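OsmC family protein (Rhodothermus marinus, PDB 5CML) hydrolyses carboxyl esters through its alpha/beta-hydrolase esterase domain, the part crystallised here, which in the full-length protein is joined to an OsmC domain. Local coordinates at residues E9-E14 and N84-R89; N43-T48 and S232-A237. All blocks are in the same frame, centred on the assembly; numbering follows the deposited sequence.

Contact 1: E9-E14 and N84-R89; sequences ENNRGE and NFEDLR
The amide of N11 lies flat over the carboxylate of E86, the two planes only 9° apart, with N11 ND2 standing 3.0 Å from E86 CD. This is a stack and not a side-chain hydrogen bond: ND2 approaches both carboxylate oxygens at poor angles for its N-H groups. The bend of E86 at chi2 turns the carboxylate back under the amide, and the true bond there runs from the backbone, N11 N to E86 OE2 at 2.9 Å, reaching the oxygen from its anti side and well out of plane. R93, two turns further along the helix, forms a salt bridge to the same OE2, so that oxygen is gripped from the loop and from its own helix.

N10 and D87 lie side by side instead, pointing the same way. Amide and carboxylate are nearly coplanar, 13° apart, and ND2 donates to D87 OD1 over 3.0 Å in an almost straight bond, arriving nearly along the C-O axis. The other hydrogen of ND2 goes to E14 OE1, also at 3.0 Å, so both N-H groups are spent. Chi1 near 60° places the buried amide over its own turn, where R12 N and E14 N reach OD1 from opposite faces of its plane; with the two ND2 bonds, four bonds then hold its rotation. Sharing one amide nitrogen, the acids E14 and D87 stay 5.0 Å apart at their nearest oxygens, OE1 and OD1.

On the helix side, N84 OD1 takes D87 N at 3.1 Å as the N-cap bond. The whole is an Asx turn built into a type I turn, N10 to G13, that links antiparallel strands 2-9 and 15-22 and docks on the capped first turn of helix 85-98.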
ATOM      1  N   GLU A   9      -1.939 -17.943   5.214  1.00 32.53           N
ATOM      2  CA  GLU A   9      -1.073 -18.607   4.247  1.00 33.17           C
ATOM      3  C   GLU A   9      -1.280 -18.090   2.838  1.00 31.53           C
ATOM      4  O   GLU A   9      -2.367 -17.636   2.499  1.00 30.20           O
ATOM      5  CB  GLU A   9      -1.315 -20.112   4.271  1.00 38.82           C
ATOM      6  CG  GLU A   9      -0.789 -20.784   5.515  1.00 43.73           C
ATOM      7  CD  GLU A   9      -0.914 -22.294   5.454  1.00 49.83           C
ATOM      8  OE1 GLU A   9      -1.147 -22.838   4.349  1.00 51.13           O
ATOM      9  OE2 GLU A   9      -0.782 -22.933   6.518  1.00 53.63           O
ATOM     10  N   ASN A  10      -0.238 -18.159   2.017  1.00 31.08           N
ATOM     11  CA  ASN A  10      -0.410 -17.893   0.601  1.00 33.17           C
ATOM     12  C   ASN A  10      -0.665 -19.219  -0.105  1.00 35.67           C
ATOM     13  O   ASN A  10      -0.829 -20.272   0.546  1.00 34.95           O
ATOM     14  CB  ASN A  10       0.795 -17.134   0.006  1.00 33.17           C
ATOM     15  CG  ASN A  10       2.101 -17.884   0.138  1.00 34.79           C
ATOM     16  OD1 ASN A  10       2.123 -19.101   0.319  1.00 34.58           O
ATOM     17  ND2 ASN A  10       3.211 -17.148   0.042  1.00 36.88           N
ATOM     18  N   ASN A  11      -0.735 -19.182  -1.426  1.00 36.85           N
ATOM     19  CA  ASN A  11      -1.148 -20.370  -2.156  1.00 39.24           C
ATOM     20  C   ASN A  11      -0.028 -21.425  -2.258  1.00 42.25           C
ATOM     21  O   ASN A  11      -0.249 -22.518  -2.784  1.00 44.98           O
ATOM     22  CB  ASN A  11      -1.681 -19.970  -3.540  1.00 40.01           C
ATOM     23  CG  ASN A  11      -0.663 -19.253  -4.384  1.00 41.41           C
ATOM     24  OD1 ASN A  11       0.538 -19.403  -4.190  1.00 42.11           O
ATOM     25  ND2 ASN A  11      -1.142 -18.452  -5.331  1.00 42.49           N
ATOM     26  N   ARG A  12       1.150 -21.107  -1.718  1.00 43.24           N
ATOM     27  CA  ARG A  12       2.238 -22.080  -1.570  1.00 46.62           C
ATOM     28  C   ARG A  12       2.346 -22.614  -0.144  1.00 46.90           C
ATOM     29  O   ARG A  12       3.269 -23.368   0.187  1.00 48.22           O
ATOM     30  CB  ARG A  12       3.566 -21.458  -1.978  1.00 50.75           C
ATOM     31  CG  ARG A  12       3.578 -20.990  -3.416  1.00 56.30           C
ATOM     32  CD  ARG A  12       4.983 -20.686  -3.908  1.00 61.94           C
ATOM     33  NE  ARG A  12       4.969 -20.153  -5.267  1.00 66.36           N
ATOM     34  CZ  ARG A  12       4.723 -20.872  -6.360  1.00 69.20           C
ATOM     35  NH1 ARG A  12       4.458 -22.173  -6.274  1.00 70.51           N
ATOM     36  NH2 ARG A  12       4.733 -20.284  -7.550  1.00 69.58           N
ATOM     37  N   GLY A  13       1.400 -22.232   0.702  1.00 45.58           N
ATOM     38  CA  GLY A  13       1.366 -22.729   2.063  1.00 45.56           C
ATOM     39  C   GLY A  13       2.407 -22.072   2.944  1.00 45.91           C
ATOM     40  O   GLY A  13       2.725 -22.572   4.019  1.00 48.97           O
ATOM     41  N   GLU A  14       2.933 -20.939   2.494  1.00 43.58           N
ATOM     42  CA  GLU A  14       3.888 -20.176   3.284  1.00 41.86           C
ATOM     43  C   GLU A  14       3.131 -19.303   4.252  1.00 40.16           C
ATOM     44  O   GLU A  14       2.108 -18.716   3.904  1.00 38.83           O
ATOM     45  CB  GLU A  14       4.788 -19.327   2.384  1.00 44.36           C
ATOM     46  CG  GLU A  14       5.741 -20.170   1.538  1.00 47.12           C
ATOM     47  CD  GLU A  14       6.295 -19.432   0.342  1.00 50.37           C
ATOM     48  OE1 GLU A  14       5.986 -18.228   0.181  1.00 50.75           O
ATOM     49  OE2 GLU A  14       7.044 -20.068  -0.440  1.00 52.84           O
ATOM     50  N   ASN A  84       5.576 -10.661  -3.080  1.00 38.92           N
ATOM     51  CA  ASN A  84       5.091 -10.588  -4.448  1.00 36.21           C
ATOM     52  C   ASN A  84       3.591 -10.294  -4.465  1.00 32.46           C
ATOM     53  O   ASN A  84       2.976 -10.075  -3.418  1.00 32.20           O
ATOM     54  CB  ASN A  84       5.409 -11.880  -5.194  1.00 37.57           C
ATOM     55  CG  ASN A  84       4.883 -13.121  -4.493  1.00 38.10           C
ATOM     56  OD1 ASN A  84       4.062 -13.043  -3.587  1.00 36.96           O
ATOM     57  ND2 ASN A  84       5.353 -14.286  -4.939  1.00 41.34           N
ATOM     58  N   PHE A  85       3.006 -10.281  -5.653  1.00 30.59           N
ATOM     59  CA  PHE A  85       1.583 -10.014  -5.804  1.00 29.12           C
ATOM     60  C   PHE A  85       0.702 -11.055  -5.127  1.00 28.76           C
ATOM     61  O   PHE A  85      -0.340 -10.705  -4.552  1.00 27.58           O
ATOM     62  CB  PHE A  85       1.223  -9.926  -7.283  1.00 30.02           C
ATOM     63  CG  PHE A  85       1.603  -8.626  -7.898  1.00 32.79           C
ATOM     64  CD1 PHE A  85       0.984  -7.463  -7.493  1.00 34.82           C
ATOM     65  CD2 PHE A  85       2.594  -8.554  -8.843  1.00 36.43           C
ATOM     66  CE1 PHE A  85       1.331  -6.252  -8.045  1.00 37.35           C
ATOM     67  CE2 PHE A  85       2.945  -7.334  -9.414  1.00 37.83           C
ATOM     68  CZ  PHE A  85       2.314  -6.185  -9.004  1.00 37.25           C
ATOM     69  N   GLU A  86       1.115 -12.322  -5.183  1.00 29.48           N
ATOM     70  CA  GLU A  86       0.349 -13.386  -4.539  1.00 29.30           C
ATOM     71  C   GLU A  86       0.217 -13.182  -3.029  1.00 28.52           C
ATOM     72  O   GLU A  86      -0.813 -13.495  -2.462  1.00 28.72           O
ATOM     73  CB  GLU A  86       0.980 -14.752  -4.815  1.00 33.08           C
ATOM     74  CG  GLU A  86       0.512 -15.889  -3.864  1.00 35.80           C
ATOM     75  CD  GLU A  86      -1.017 -15.974  -3.611  1.00 36.02           C
ATOM     76  OE1 GLU A  86      -1.844 -15.445  -4.395  1.00 34.72           O
ATOM     77  OE2 GLU A  86      -1.389 -16.575  -2.585  1.00 35.36           O
ATOM     78  N   ASP A  87       1.246 -12.663  -2.372  1.00 28.22           N
ATOM     79  CA  ASP A  87       1.121 -12.394  -0.940  1.00 28.23           C
ATOM     80  C   ASP A  87       0.057 -11.345  -0.665  1.00 25.15           C
ATOM     81  O   ASP A  87      -0.670 -11.453   0.312  1.00 24.50           O
ATOM     82  CB  ASP A  87       2.460 -11.959  -0.351  1.00 31.13           C
ATOM     83  CG  ASP A  87       3.479 -13.070  -0.370  1.00 35.97           C
ATOM     84  OD1 ASP A  87       3.074 -14.247  -0.486  1.00 36.97           O
ATOM     85  OD2 ASP A  87       4.684 -12.771  -0.282  1.00 39.67           O
ATOM     86  N   LEU A  88      -0.038 -10.319  -1.505  1.00 25.08           N
ATOM     87  CA  LEU A  88      -1.095  -9.319  -1.344  1.00 26.34           C
ATOM     88  C   LEU A  88      -2.466  -9.946  -1.594  1.00 24.73           C
ATOM     89  O   LEU A  88      -3.412  -9.708  -0.843  1.00 23.64           O
ATOM     90  CB  LEU A  88      -0.879  -8.147  -2.296  1.00 31.99           C
ATOM     91  CG  LEU A  88      -0.810  -6.774  -1.666  1.00 39.44           C
ATOM     92  CD1 LEU A  88       0.231  -6.713  -0.530  1.00 40.86           C
ATOM     93  CD2 LEU A  88      -0.507  -5.769  -2.768  1.00 40.04           C
ATOM     94  N   ARG A  89      -2.570 -10.777  -2.630  1.00 23.57           N
ATOM     95  CA  ARG A  89      -3.831 -11.465  -2.890  1.00 23.11           C
ATOM     96  C   ARG A  89      -4.199 -12.355  -1.705  1.00 22.43           C
ATOM     97  O   ARG A  89      -5.368 -12.422  -1.340  1.00 22.52           O
ATOM     98  CB  ARG A  89      -3.753 -12.291  -4.181  1.00 21.16           C
ATOM     99  CG  ARG A  89      -3.523 -11.448  -5.418  1.00 23.01           C
ATOM    100  CD  ARG A  89      -3.274 -12.339  -6.600  1.00 25.57           C
ATOM    101  NE  ARG A  89      -2.968 -11.531  -7.774  1.00 27.39           N
ATOM    102  CZ  ARG A  89      -1.899 -11.688  -8.540  1.00 28.96           C
ATOM    103  NH1 ARG A  89      -1.015 -12.658  -8.297  1.00 31.26           N
ATOM    104  NH2 ARG A  89      -1.717 -10.867  -9.562  1.00 29.24           N
TER

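Contact 2: N43-T48 and S232-A237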
ATOM      1  N   ASN A  43      11.325   3.292  13.152  1.00 44.32           N
ATOM      2  CA  ASN A  43      10.198   2.838  13.963  1.00 41.22           C
ATOM      3  C   ASN A  43       8.949   2.721  13.101  1.00 39.60           C
ATOM      4  O   ASN A  43       8.977   3.049  11.913  1.00 39.75           O
ATOM      5  CB  ASN A  43       9.960   3.798  15.134  1.00 41.45           C
ATOM      6  CG  ASN A  43       9.625   5.205  14.680  1.00 41.83           C
ATOM      7  OD1 ASN A  43       8.748   5.410  13.842  1.00 41.12           O
ATOM      8  ND2 ASN A  43      10.325   6.189  15.238  1.00 42.71           N
ATOM      9  N   LEU A  44       7.856   2.263  13.698  1.00 36.46           N
ATOM     10  CA  LEU A  44       6.607   2.092  12.971  1.00 36.32           C
ATOM     11  C   LEU A  44       5.610   3.180  13.303  1.00 33.42           C
ATOM     12  O   LEU A  44       4.405   2.984  13.135  1.00 32.71           O
ATOM     13  CB  LEU A  44       5.989   0.730  13.280  1.00 40.44           C
ATOM     14  CG  LEU A  44       6.778  -0.448  12.733  1.00 41.94           C
ATOM     15  CD1 LEU A  44       6.242  -1.728  13.345  1.00 43.55           C
ATOM     16  CD2 LEU A  44       6.692  -0.477  11.209  1.00 42.60           C
ATOM     17  N   LYS A  45       6.099   4.326  13.765  1.00 32.25           N
ATOM     18  CA  LYS A  45       5.196   5.378  14.189  1.00 32.51           C
ATOM     19  C   LYS A  45       4.318   5.864  13.028  1.00 29.23           C
ATOM     20  O   LYS A  45       3.155   6.179  13.236  1.00 31.59           O
ATOM     21  CB  LYS A  45       5.979   6.540  14.806  1.00 38.83           C
ATOM     22  CG  LYS A  45       5.102   7.643  15.371  1.00 43.47           C
ATOM     23  CD  LYS A  45       5.913   8.686  16.131  1.00 47.12           C
ATOM     24  CE  LYS A  45       5.007   9.648  16.884  1.00 49.71           C
ATOM     25  NZ  LYS A  45       5.780  10.754  17.530  1.00 51.35           N
ATOM     26  N   ALA A  46       4.841   5.893  11.803  1.00 28.51           N
ATOM     27  CA  ALA A  46       4.048   6.404  10.690  1.00 26.56           C
ATOM     28  C   ALA A  46       2.866   5.499  10.400  1.00 24.95           C
ATOM     29  O   ALA A  46       1.730   5.972  10.264  1.00 22.46           O
ATOM     30  CB  ALA A  46       4.915   6.581   9.427  1.00 25.89           C
ATOM     31  N   VAL A  47       3.107   4.198  10.287  1.00 26.82           N
ATOM     32  CA  VAL A  47       2.015   3.320   9.901  1.00 26.03           C
ATOM     33  C   VAL A  47       0.981   3.183  11.026  1.00 25.13           C
ATOM     34  O   VAL A  47      -0.219   3.119  10.747  1.00 27.02           O
ATOM     35  CB  VAL A  47       2.522   1.933   9.458  1.00 26.15           C
ATOM     36  CG1 VAL A  47       3.034   1.093  10.636  1.00 28.02           C
ATOM     37  CG2 VAL A  47       1.427   1.204   8.681  1.00 29.82           C
ATOM     38  N   THR A  48       1.411   3.187  12.283  1.00 26.71           N
ATOM     39  CA  THR A  48       0.443   3.071  13.376  1.00 26.74           C
ATOM     40  C   THR A  48      -0.346   4.374  13.553  1.00 25.74           C
ATOM     41  O   THR A  48      -1.520   4.345  13.905  1.00 27.02           O
ATOM     42  CB  THR A  48       1.102   2.665  14.708  1.00 30.42           C
ATOM     43  OG1 THR A  48       2.118   3.595  15.067  1.00 33.31           O
ATOM     44  CG2 THR A  48       1.710   1.263  14.616  1.00 32.34           C
ATOM     45  N   SER A 232       8.466  10.528   8.220  1.00 28.16           N
ATOM     46  CA  SER A 232       9.145  10.533   9.507  1.00 32.55           C
ATOM     47  C   SER A 232       8.581  11.578  10.478  1.00 31.74           C
ATOM     48  O   SER A 232       8.856  11.512  11.677  1.00 33.13           O
ATOM     49  CB  SER A 232      10.646  10.763   9.309  1.00 36.87           C
ATOM     50  OG  SER A 232      10.905  12.071   8.866  1.00 40.12           O
ATOM     51  N   ASN A 233       7.804  12.528   9.962  1.00 29.87           N
ATOM     52  CA  ASN A 233       7.055  13.474  10.797  1.00 29.45           C
ATOM     53  C   ASN A 233       5.651  12.919  11.043  1.00 28.76           C
ATOM     54  O   ASN A 233       4.855  12.814  10.117  1.00 26.90           O
ATOM     55  CB  ASN A 233       6.986  14.843  10.119  1.00 30.63           C
ATOM     56  CG  ASN A 233       6.282  15.891  10.961  1.00 33.87           C
ATOM     57  OD1 ASN A 233       5.656  15.580  11.976  1.00 33.81           O
ATOM     58  ND2 ASN A 233       6.376  17.149  10.528  1.00 36.35           N
ATOM     59  N   SER A 234       5.342  12.555  12.281  1.00 29.21           N
ATOM     60  CA  SER A 234       4.065  11.899  12.543  1.00 30.02           C
ATOM     61  C   SER A 234       2.868  12.827  12.309  1.00 28.48           C
ATOM     62  O   SER A 234       1.752  12.354  12.155  1.00 28.23           O
ATOM     63  CB  SER A 234       4.043  11.339  13.959  1.00 34.34           C
ATOM     64  OG  SER A 234       4.122  12.378  14.900  1.00 37.23           O
ATOM     65  N   ASP A 235       3.092  14.138  12.249  1.00 29.12           N
ATOM     66  CA  ASP A 235       2.001  15.053  11.896  1.00 29.66           C
ATOM     67  C   ASP A 235       1.549  14.792  10.449  1.00 27.45           C
ATOM     68  O   ASP A 235       0.356  14.899  10.115  1.00 25.88           O
ATOM     69  CB  ASP A 235       2.426  16.508  12.072  1.00 32.89           C
ATOM     70  CG  ASP A 235       2.449  16.942  13.530  1.00 38.23           C
ATOM     71  OD1 ASP A 235       1.879  16.241  14.391  1.00 39.02           O
ATOM     72  OD2 ASP A 235       3.028  18.016  13.813  1.00 40.84           O
ATOM     73  N   ASP A 236       2.509  14.445   9.593  1.00 26.14           N
ATOM     74  CA  ASP A 236       2.201  14.110   8.203  1.00 22.96           C
ATOM     75  C   ASP A 236       1.451  12.780   8.115  1.00 22.36           C
ATOM     76  O   ASP A 236       0.520  12.636   7.331  1.00 25.02           O
ATOM     77  CB  ASP A 236       3.477  14.055   7.363  1.00 24.16           C
ATOM     78  CG  ASP A 236       4.176  15.401   7.273  1.00 27.93           C
ATOM     79  OD1 ASP A 236       3.482  16.444   7.295  1.00 29.50           O
ATOM     80  OD2 ASP A 236       5.421  15.431   7.164  1.00 29.83           O
ATOM     81  N   ALA A 237       1.871  11.807   8.903  1.00 21.91           N
ATOM     82  CA  ALA A 237       1.177  10.516   8.940  1.00 23.27           C
ATOM     83  C   ALA A 237      -0.280  10.677   9.436  1.00 22.72           C
ATOM     84  O   ALA A 237      -1.199  10.081   8.882  1.00 23.84           O
ATOM     85  CB  ALA A 237       1.938   9.521   9.831  1.00 23.95           C
TER
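S234, K45, A46 and A237 account for nearly all the surface buried here, and they meet as two neighbouring pairs. S234 has the greatest share. Its CB and OG lie against the outer part of K45, whose chain is extended from CG to NZ: CE is 3.5 Å from S234 OG, and CD is 3.9 Å from S234 CB. The anti setting of chi1 (-176°) sends the lysine chain out from the first turn of helix 45-56 and across toward the other helix, where its methylenes run past the serine. NZ is also 3.5 Å from S234 OG, too far to count as a hydrogen bond, so the pairing rests on van der Waals contact.

Deeper in, A46 and A237 bring the backbones together, with their CA atoms 5.3 Å apart, the closest pair between the two segments. The methyl of A237 points at the first helix and rests 3.6 Å from A46 O, while the two CB atoms are 4.2 Å apart. Both alanines are buried; F38 packs on A46, and T49 and I50 of helix 45-56 extend the surface under A237.

N233 caps helix 234-252 by accepting from D235 N, while N43 makes an Asx turn ahead of helix 45-56. No hydrogen bond or salt bridge joins the segments. The chemistry is therefore that of close helix packing: small alanine side chains permit the near approach at the buried side, and the lysine methylenes close the exposed rim, with NZ ending alongside the serine hydroxyl.

Contacts 1 and 2 lie on opposite sides of the chain's centre, their centres 27 Å apart and their nearest atoms about 12 Å apart, so they do not touch. Their segments alternate along the chain: 9-14, 43-48, 84-89, 232-237. Contact 1 ties the hairpin at the edge of the eight-stranded mixed sheet to helix 85-98; contact 2 joins helix 45-56 to the last helix, 234-252. Strand 59-65 connects the two regions: V47 and T48 touch its R63, while D87 and L88 touch its F64. The contacts thus pack the early hairpin and the C-terminal helix on different helices of the alpha/beta-hydrolase fold, in which S109, H229 and D200 probably form the catalytic triad.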